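Local atomic coordinates of aldehyde dehydrogenase (PDB entry 6K10), a protein that catalyses the NAD-dependent oxidation of 4,4'-diaponeurosporen-4-al to 4,4'-diaponeurosporenoic acid, a step in the biosynthesis of the carotenoid staphyloxanthin. Residues V293-Y298 / S318-R323; F376-N381 / A396-L401. The protein carries 1 engineered substitution. All coordinates share one frame; numbering follows the deposited sequence.

Interaction 1: residues V293-Y298 / S318-R323; sequences VNLKHY and SDEDER
Tyr298 reaches out from the first turn of helix 295-307 and sets its ring into the bend formed by Ser318-Arg323. With CG anti to the backbone N (chi1 171°), the ring leaves the helix in the direction of that bend and lies largely against backbone. At one end Tyr298 CD1 rests 3.8 Å from Arg323 CA; at the other, Tyr298 CZ is 3.5 Å from Glu320 CA. The hydroxyl is close to the backbone of the turn: Tyr298 OH stands 3.0 Å from Glu320 N, but the angle is too poor for a hydrogen bond, and it also touches Ser318 CB. Glu320 covers the CE2 side of the ring with its aliphatic part, Glu320 CG to Tyr298 CE2 being 3.7 Å. That same CG meets Leu295 CD2, while the carboxylate beyond it is bound through OE1 to His299, one residue past Tyr298.

The bend links strand 318-319 to strand 324-330 in an antiparallel hairpin. An Asx turn opens it, Asp319 OD1 accepting from Asp321 N, and Arg323 N closes it on Glu320 O. Arg323 takes a left-handed backbone conformation as the chain passes from the turn into strand 324-330. On the other side, Asn294 is the N-cap of the helix, Asn294 OD1 taking a nearly straight bond from His297 N (2.9 Å, 170° at the hydrogen).

Arg323 runs across this helix start. Arg323 CD packs 3.5 Å from Asn294 C, and the chain, bent at chi3 (-51°), brings the guanidinium round to Val293. Val293 O lies over one face of that flat group, 3.1 Å from Arg323 NH1, at too poor an angle for a hydrogen bond. NE donates instead to Ile292 O, which helps set the turn of the group.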
loop_
_atom_site.group_PDB
_atom_site.type_symbol
_atom_site.label_atom_id
_atom_site.label_comp_id
_atom_site.label_asym_id
_atom_site.label_seq_id
_atom_site.Cartn_x
_atom_site.Cartn_y
_atom_site.Cartn_z
ATOM N N VAL A 293 -5.579 17.588 26.459
ATOM C CA VAL A 293 -4.228 17.985 26.057
ATOM C C VAL A 293 -4.002 19.481 26.254
ATOM O O VAL A 293 -2.958 19.897 26.771
ATOM C CB VAL A 293 -3.950 17.560 24.602
ATOM C CG1 VAL A 293 -4.982 18.152 23.643
ATOM C CG2 VAL A 293 -2.536 17.962 24.190
ATOM N N ASN A 294 -4.956 20.314 25.841
ATOM C CA ASN A 294 -4.774 21.757 25.908
ATOM C C ASN A 294 -6.131 22.435 26.065
ATOM O O ASN A 294 -7.180 21.784 26.069
ATOM C CB ASN A 294 -4.003 22.276 24.684
ATOM C CG ASN A 294 -4.789 22.163 23.383
ATOM O OD1 ASN A 294 -5.904 21.641 23.346
ATOM N ND2 ASN A 294 -4.196 22.655 22.300
ATOM N N LEU A 295 -6.098 23.764 26.192
ATOM C CA LEU A 295 -7.320 24.520 26.450
ATOM C C LEU A 295 -8.253 24.529 25.248
ATOM O O LEU A 295 -9.477 24.582 25.423
ATOM C CB LEU A 295 -6.970 25.949 26.862
ATOM C CG LEU A 295 -6.524 26.071 28.318
ATOM C CD1 LEU A 295 -6.027 27.475 28.613
ATOM C CD2 LEU A 295 -7.665 25.689 29.255
ATOM N N LYS A 296 -7.709 24.488 24.030
ATOM C CA LYS A 296 -8.564 24.469 22.847
ATOM C C LYS A 296 -9.419 23.208 22.811
ATOM O O LYS A 296 -10.638 23.276 22.618
ATOM C CB LYS A 296 -7.719 24.583 21.577
ATOM C CG LYS A 296 -8.520 24.400 20.294
ATOM C CD LYS A 296 -9.660 25.404 20.211
ATOM C CE LYS A 296 -10.380 25.322 18.878
ATOM N NZ LYS A 296 -11.555 26.239 18.833
ATOM N N HIS A 297 -8.796 22.044 23.001
ATOM C CA HIS A 297 -9.562 20.801 23.005
ATOM C C HIS A 297 -10.445 20.693 24.239
ATOM O O HIS A 297 -11.530 20.103 24.173
ATOM C CB HIS A 297 -8.621 19.601 22.911
ATOM C CG HIS A 297 -8.152 19.313 21.518
ATOM N ND1 HIS A 297 -8.999 18.868 20.526
ATOM C CD2 HIS A 297 -6.927 19.410 20.952
ATOM C CE1 HIS A 297 -8.315 18.701 19.409
ATOM N NE2 HIS A 297 -7.055 19.022 19.641
ATOM N N TYR A 298 -10.002 21.251 25.367
ATOM C CA TYR A 298 -10.846 21.282 26.555
ATOM C C TYR A 298 -12.131 22.058 26.287
ATOM O O TYR A 298 -13.228 21.606 26.634
ATOM C CB TYR A 298 -10.079 21.890 27.731
ATOM C CG TYR A 298 -10.946 22.162 28.938
ATOM C CD1 TYR A 298 -11.186 21.173 29.883
ATOM C CD2 TYR A 298 -11.530 23.408 29.131
ATOM C CE1 TYR A 298 -11.983 21.417 30.985
ATOM C CE2 TYR A 298 -12.328 23.660 30.226
ATOM C CZ TYR A 298 -12.551 22.663 31.149
ATOM O OH TYR A 298 -13.345 22.921 32.241
ATOM N N SER A 318 -16.413 19.440 35.122
ATOM C CA SER A 318 -15.196 19.875 34.458
ATOM C C SER A 318 -14.450 20.837 35.367
ATOM O O SER A 318 -15.024 21.433 36.282
ATOM C CB SER A 318 -15.496 20.535 33.108
ATOM O OG SER A 318 -16.402 21.614 33.264
ATOM N N ASP A 319 -13.150 20.970 35.110
ATOM C CA ASP A 319 -12.323 21.942 35.818
ATOM C C ASP A 319 -11.285 22.457 34.831
ATOM O O ASP A 319 -10.377 21.719 34.438
ATOM C CB ASP A 319 -11.663 21.327 37.050
ATOM C CG ASP A 319 -10.962 22.363 37.917
ATOM O OD1 ASP A 319 -10.888 23.541 37.506
ATOM O OD2 ASP A 319 -10.491 22.002 39.015
ATOM N N GLU A 320 -11.430 23.723 34.441
ATOM C CA GLU A 320 -10.540 24.317 33.448
ATOM C C GLU A 320 -9.100 24.369 33.945
ATOM O O GLU A 320 -8.160 24.179 33.163
ATOM C CB GLU A 320 -11.045 25.717 33.099
ATOM C CG GLU A 320 -10.402 26.363 31.892
ATOM C CD GLU A 320 -11.089 27.666 31.530
ATOM O OE1 GLU A 320 -11.321 27.911 30.328
ATOM O OE2 GLU A 320 -11.409 28.442 32.455
ATOM N N ASP A 321 -8.907 24.617 35.243
ATOM C CA ASP A 321 -7.563 24.786 35.788
ATOM C C ASP A 321 -6.729 23.514 35.708
ATOM O O ASP A 321 -5.497 23.595 35.730
ATOM C CB ASP A 321 -7.647 25.261 37.238
ATOM C CG ASP A 321 -8.300 26.622 37.366
ATOM O OD1 ASP A 321 -8.283 27.387 36.379
ATOM O OD2 ASP A 321 -8.834 26.926 38.453
ATOM N N GLU A 322 -7.366 22.349 35.628
ATOM C CA GLU A 322 -6.670 21.084 35.447
ATOM C C GLU A 322 -6.852 20.517 34.048
ATOM O O GLU A 322 -6.335 19.431 33.762
ATOM C CB GLU A 322 -7.159 20.061 36.480
ATOM C CG GLU A 322 -6.379 20.050 37.781
ATOM C CD GLU A 322 -6.873 18.979 38.736
ATOM O OE1 GLU A 322 -6.994 17.810 38.313
ATOM O OE2 GLU A 322 -7.145 19.308 39.910
ATOM N N ARG A 323 -7.560 21.231 33.168
ATOM C CA ARG A 323 -8.009 20.686 31.887
ATOM C C ARG A 323 -8.700 19.342 32.099
ATOM O O ARG A 323 -8.474 18.372 31.373
ATOM C CB ARG A 323 -6.852 20.585 30.891
ATOM C CG ARG A 323 -6.140 21.916 30.679
ATOM C CD ARG A 323 -5.255 21.912 29.445
ATOM N NE ARG A 323 -4.337 20.779 29.404
ATOM C CZ ARG A 323 -3.081 20.822 29.838
ATOM N NH1 ARG A 323 -2.314 19.745 29.760
ATOM N NH2 ARG A 323 -2.594 21.943 30.352
#

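Interaction 2: residues F376-N381 / A396-L401; sequences FSEDEN and AINDTL. With EDO (1,2-ethanediol), chain B.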
loop_
_atom_site.group_PDB
_atom_site.type_symbol
_atom_site.label_atom_id
_atom_site.label_comp_id
_atom_site.label_asym_id
_atom_site.label_seq_id
_atom_site.Cartn_x
_atom_site.Cartn_y
_atom_site.Cartn_z
ATOM N N PHE A 376 -20.654 -6.094 21.031
ATOM C CA PHE A 376 -20.843 -6.910 22.221
ATOM C C PHE A 376 -22.095 -7.746 22.021
ATOM O O PHE A 376 -23.199 -7.202 21.893
ATOM C CB PHE A 376 -20.929 -6.052 23.485
ATOM C CG PHE A 376 -19.598 -5.515 23.922
ATOM C CD1 PHE A 376 -19.119 -4.324 23.411
ATOM C CD2 PHE A 376 -18.804 -6.227 24.806
ATOM C CE1 PHE A 376 -17.881 -3.835 23.793
ATOM C CE2 PHE A 376 -17.568 -5.743 25.192
ATOM C CZ PHE A 376 -17.105 -4.546 24.686
ATOM N N SER A 377 -21.907 -9.062 21.969
ATOM C CA SER A 377 -22.965 -9.998 21.633
ATOM C C SER A 377 -22.515 -11.394 22.012
ATOM O O SER A 377 -21.324 -11.706 21.962
ATOM C CB SER A 377 -23.305 -9.938 20.136
ATOM O OG SER A 377 -24.306 -10.883 19.788
ATOM N N GLU A 378 -23.480 -12.221 22.404
ATOM C CA GLU A 378 -23.269 -13.649 22.563
ATOM C C GLU A 378 -23.854 -14.433 21.398
ATOM O O GLU A 378 -23.861 -15.669 21.422
ATOM C CB GLU A 378 -23.868 -14.118 23.890
ATOM C CG GLU A 378 -23.290 -13.402 25.105
ATOM C CD GLU A 378 -21.800 -13.616 25.244
ATOM O OE1 GLU A 378 -21.338 -14.723 24.904
ATOM O OE2 GLU A 378 -21.096 -12.686 25.691
ATOM N N ASP A 379 -24.334 -13.731 20.377
ATOM C CA ASP A 379 -24.998 -14.329 19.223
ATOM C C ASP A 379 -23.974 -14.438 18.096
ATOM O O ASP A 379 -23.626 -13.443 17.456
ATOM C CB ASP A 379 -26.212 -13.488 18.831
ATOM C CG ASP A 379 -26.892 -13.966 17.557
ATOM O OD1 ASP A 379 -26.499 -15.004 16.985
ATOM O OD2 ASP A 379 -27.851 -13.291 17.131
ATOM N N GLU A 380 -23.496 -15.667 17.869
ATOM C CA GLU A 380 -22.567 -15.975 16.785
ATOM C C GLU A 380 -22.960 -15.327 15.466
ATOM O O GLU A 380 -22.133 -14.707 14.789
ATOM C CB GLU A 380 -22.500 -17.491 16.590
ATOM C CG GLU A 380 -21.312 -18.180 17.205
ATOM C CD GLU A 380 -21.423 -19.684 17.078
ATOM O OE1 GLU A 380 -21.124 -20.210 15.985
ATOM O OE2 GLU A 380 -21.826 -20.339 18.064
ATOM N N ASN A 381 -24.222 -15.492 15.073
ATOM C CA ASN A 381 -24.638 -15.057 13.746
ATOM C C ASN A 381 -24.721 -13.541 13.646
ATOM O O ASN A 381 -24.540 -12.986 12.557
ATOM C CB ASN A 381 -25.973 -15.703 13.387
ATOM C CG ASN A 381 -25.834 -17.183 13.113
ATOM O OD1 ASN A 381 -24.722 -17.698 12.989
ATOM N ND2 ASN A 381 -26.959 -17.880 13.023
ATOM N N ALA A 396 -13.099 -5.474 17.406
ATOM C CA ALA A 396 -13.131 -6.479 18.456
ATOM C C ALA A 396 -14.560 -6.941 18.690
ATOM O O ALA A 396 -15.500 -6.143 18.621
ATOM C CB ALA A 396 -12.540 -5.933 19.760
ATOM N N ILE A 397 -14.707 -8.232 18.959
ATOM C CA ILE A 397 -15.957 -8.808 19.432
ATOM C C ILE A 397 -15.813 -9.025 20.931
ATOM O O ILE A 397 -14.898 -9.732 21.376
ATOM C CB ILE A 397 -16.285 -10.125 18.709
ATOM C CG1 ILE A 397 -16.209 -9.950 17.189
ATOM C CG2 ILE A 397 -17.664 -10.627 19.115
ATOM C CD1 ILE A 397 -16.945 -8.733 16.662
ATOM N N ASN A 398 -16.698 -8.397 21.706
ATOM C CA ASN A 398 -16.710 -8.508 23.167
ATOM C C ASN A 398 -15.429 -7.958 23.796
ATOM O O ASN A 398 -14.946 -8.465 24.811
ATOM C CB ASN A 398 -16.970 -9.950 23.613
ATOM C CG ASN A 398 -18.409 -10.378 23.383
ATOM O OD1 ASN A 398 -19.314 -9.545 23.348
ATOM N ND2 ASN A 398 -18.628 -11.683 23.235
ATOM N N ASP A 399 -14.885 -6.898 23.200
ATOM C CA ASP A 399 -13.764 -6.163 23.775
ATOM C C ASP A 399 -13.673 -4.822 23.061
ATOM O O ASP A 399 -14.371 -4.577 22.076
ATOM C CB ASP A 399 -12.446 -6.937 23.650
ATOM C CG ASP A 399 -11.459 -6.601 24.756
ATOM O OD1 ASP A 399 -11.781 -5.747 25.611
ATOM O OD2 ASP A 399 -10.352 -7.182 24.761
ATOM N N THR A 400 -12.816 -3.945 23.581
ATOM C CA THR A 400 -12.463 -2.718 22.877
ATOM C C THR A 400 -10.965 -2.478 23.006
ATOM O O THR A 400 -10.330 -2.925 23.965
ATOM C CB THR A 400 -13.225 -1.472 23.390
ATOM O OG1 THR A 400 -12.726 -1.082 24.675
ATOM C CG2 THR A 400 -14.732 -1.724 23.477
ATOM N N LEU A 401 -10.409 -1.799 21.998
ATOM C CA LEU A 401 -9.047 -1.266 21.998
ATOM C C LEU A 401 -7.956 -2.326 21.851
ATOM O O LEU A 401 -6.955 -2.084 21.170
ATOM C CB LEU A 401 -8.808 -0.432 23.264
ATOM C CG LEU A 401 -7.401 0.114 23.529
ATOM C CD1 LEU A 401 -7.056 1.232 22.560
ATOM C CD2 LEU A 401 -7.291 0.607 24.960
HETATM C C1 EDO B . -18.378 -15.146 25.272
HETATM O O1 EDO B . -18.313 -13.986 24.436
HETATM C C2 EDO B . -18.611 -16.388 24.425
HETATM O O2 EDO B . -17.720 -17.417 24.866
HETATM O O HOH W 1 -21.389 -10.176 25.192
#
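Asn398 imitates a strand with its side chain: its amide grips both backbone polar atoms of Ser377. Asn398 OD1 accepts from Ser377 N (3.0 Å, 152° at the hydrogen), and Asn398 ND2 donates to Ser377 O at 3.0 Å. The residue itself has positive phi and psi, so its main chain turns off while the amide, CG anti to the carbonyl carbon (chi1 -72°), carries the pairing one step further.

Strands 372-376 and 394-397 are the parallel pair of a beta-alpha-beta unit whose crossover is helix 380-389, and these two amide bonds sit where both strands end. Ala396 and Ile397 also pair with a strand of the second subunit, continuing the sheet across the dimer.

Phe376 lays its ring over the departing chain, Phe376 CE2 3.4 Å from Asn398 C, with the Asn398 N over one face. Thr400 CG2 comes to the ring edge in plane, 3.8 Å from Phe376 CE1. A water donates to both Asn398 OD1 and Glu378 OE2; that carboxylate oxygen is also bound by Thr442 of the second subunit and, weakly, by O1 of an ethanediol probably left from crystallisation.

The two contacts belong to one mixed sheet but to distant parts of it. Interaction 1 uses the turn of the hairpin of 318-319 and 324-330; from there the strand order runs through 348-354, 256-260 and 223-226 to 372-376 and 394-397, where interaction 2 meets the second subunit. Their centres are 34 Å apart and their nearest atoms about 17 Å. Neither lies at the predicted active-site positions, Glu217 and 251, the latter an engineered serine here, yet each touches the chain flanking position 251: Val293 N of interaction 1 binds Gln249 OE1, and Thr400 of interaction 2 packs on Pro254.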